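Local coordinates for integron gene cassette protein HFX_CASS3 (Uncultured bacterium, PDB 3FYN) that is of unknown function but belongs to the GNAT acetyltransferase family and probably transfers an acetyl group from acetyl-coenzyme A, at residues L37-L40 and M41-Y45. Numbering follows the deposited sequence.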
loop_
_atom_site.group_PDB
_atom_site.type_symbol
_atom_site.label_atom_id
_atom_site.label_comp_id
_atom_site.label_asym_id
_atom_site.label_seq_id
_atom_site.Cartn_x
_atom_site.Cartn_y
_atom_site.Cartn_z
ATOM N N LEU A 37 16.954 -11.475 -10.582
ATOM C CA LEU A 37 16.248 -10.702 -9.561
ATOM C C LEU A 37 16.529 -11.242 -8.162
ATOM O O LEU A 37 16.741 -10.481 -7.216
ATOM C CB LEU A 37 14.741 -10.692 -9.830
ATOM C CG LEU A 37 14.338 -9.767 -10.984
ATOM C CD1 LEU A 37 12.928 -10.102 -11.484
ATOM C CD2 LEU A 37 14.455 -8.295 -10.564
ATOM N N VAL A 38 16.529 -12.563 -8.037
ATOM C CA VAL A 38 16.819 -13.197 -6.759
ATOM C C VAL A 38 18.247 -12.901 -6.293
ATOM O O VAL A 38 18.467 -12.610 -5.118
ATOM C CB VAL A 38 16.547 -14.710 -6.800
ATOM C CG1 VAL A 38 17.038 -15.379 -5.521
ATOM C CG2 VAL A 38 15.053 -14.959 -6.982
ATOM N N ARG A 39 19.214 -12.966 -7.209
ATOM C CA ARG A 39 20.585 -12.627 -6.845
ATOM C C ARG A 39 20.693 -11.181 -6.379
ATOM O O ARG A 39 21.343 -10.888 -5.374
ATOM C CB ARG A 39 21.561 -12.864 -7.999
ATOM C CG ARG A 39 22.974 -12.423 -7.645
ATOM C CD ARG A 39 23.993 -12.809 -8.702
ATOM N NE ARG A 39 23.835 -12.041 -9.931
ATOM C CZ ARG A 39 23.130 -12.453 -10.978
ATOM N NH1 ARG A 39 22.512 -13.627 -10.935
ATOM N NH2 ARG A 39 23.037 -11.694 -12.062
ATOM N N LEU A 40 20.059 -10.275 -7.114
ATOM C CA LEU A 40 20.119 -8.864 -6.764
ATOM C C LEU A 40 19.467 -8.610 -5.404
ATOM O O LEU A 40 20.016 -7.889 -4.569
ATOM C CB LEU A 40 19.485 -7.992 -7.854
ATOM C CG LEU A 40 20.302 -7.894 -9.146
ATOM C CD1 LEU A 40 19.462 -7.254 -10.235
ATOM C CD2 LEU A 40 21.594 -7.109 -8.923
HETATM N N MSE A 41 18.299 -9.205 -5.174
HETATM C CA MSE A 41 17.636 -9.048 -3.883
HETATM C C MSE A 41 18.497 -9.642 -2.766
HETATM O O MSE A 41 18.543 -9.116 -1.657
HETATM C CB MSE A 41 16.255 -9.696 -3.890
HETATM C CG MSE A 41 15.428 -9.351 -2.657
HETATM SE SE MSE A 41 13.665 -10.141 -2.737
HETATM C CE MSE A 41 12.932 -9.502 -1.046
ATOM N N SER A 42 19.188 -10.736 -3.064
ATOM C CA SER A 42 20.070 -11.360 -2.080
ATOM C C SER A 42 21.236 -10.440 -1.739
ATOM O O SER A 42 21.654 -10.351 -0.582
ATOM C CB SER A 42 20.591 -12.705 -2.587
ATOM O OG SER A 42 19.530 -13.625 -2.776
ATOM N N GLU A 43 21.759 -9.751 -2.749
ATOM C CA GLU A 43 22.847 -8.801 -2.524
ATOM C C GLU A 43 22.356 -7.630 -1.681
ATOM O O GLU A 43 23.023 -7.195 -0.741
ATOM C CB GLU A 43 23.405 -8.298 -3.856
ATOM C CG GLU A 43 24.116 -9.373 -4.658
ATOM C CD GLU A 43 24.603 -8.874 -5.999
ATOM O OE1 GLU A 43 24.577 -7.646 -6.222
ATOM O OE2 GLU A 43 25.019 -9.711 -6.824
ATOM N N PHE A 44 21.178 -7.127 -2.040
ATOM C CA PHE A 44 20.512 -6.037 -1.339
ATOM C C PHE A 44 20.361 -6.400 0.141
ATOM O O PHE A 44 20.700 -5.617 1.032
ATOM C CB PHE A 44 19.147 -5.821 -2.012
ATOM C CG PHE A 44 18.340 -4.677 -1.461
ATOM C CD1 PHE A 44 18.942 -3.607 -0.819
ATOM C CD2 PHE A 44 16.967 -4.656 -1.642
ATOM C CE1 PHE A 44 18.182 -2.554 -0.333
ATOM C CE2 PHE A 44 16.201 -3.607 -1.164
ATOM C CZ PHE A 44 16.810 -2.552 -0.511
ATOM N N TYR A 45 19.869 -7.605 0.398
ATOM C CA TYR A 45 19.705 -8.078 1.766
ATOM C C TYR A 45 21.027 -8.301 2.502
ATOM O O TYR A 45 21.146 -7.978 3.689
ATOM C CB TYR A 45 18.824 -9.329 1.798
ATOM C CG TYR A 45 17.366 -8.968 1.900
ATOM C CD1 TYR A 45 16.757 -8.187 0.925
ATOM C CD2 TYR A 45 16.609 -9.353 2.997
ATOM C CE1 TYR A 45 15.427 -7.829 1.023
ATOM C CE2 TYR A 45 15.276 -8.998 3.103
ATOM C CZ TYR A 45 14.692 -8.237 2.112
ATOM O OH TYR A 45 13.371 -7.873 2.206
#
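OE2 of Glu43 lies at the edge of the Arg39 guanidinium, near its plane, with the carboxylate and guanidinium planes 55° apart. The two side chains run side by side. OE2 of Glu43 is 4.1 Å from NE of Arg39, too far for a salt bridge, and lies closer to the aliphatic part, 3.5 Å from Arg39 CG. The stronger partner of Glu43 is Arg109, whose NE forms a salt bridge with OE1. With an alanine here, Arg109 would probably lose its salt-bridge mate, and its charge close to that of Arg39 would be less offset. Two donors of Ser42 reach Val38 O from opposite faces of its carbonyl plane, N at 2.9 Å and OG at 2.8 Å, OG standing 36° out of it. OG stands beside its own backbone N (chi1 -63°), which turns the hydroxyl back to the preceding turn, a common serine arrangement in helices. Backbone i to i+4 bonds run through this part of helix 34-47, which packs on the central sheet of this GNAT-family protein. Leu37, Leu40, Met41 and Phe44 pack on Tyr85 of strand 81-93, and the Phe44 ring also meets Phe107 of strand 98-108. Val38 and Ser42 touch His54 of helix 54-66.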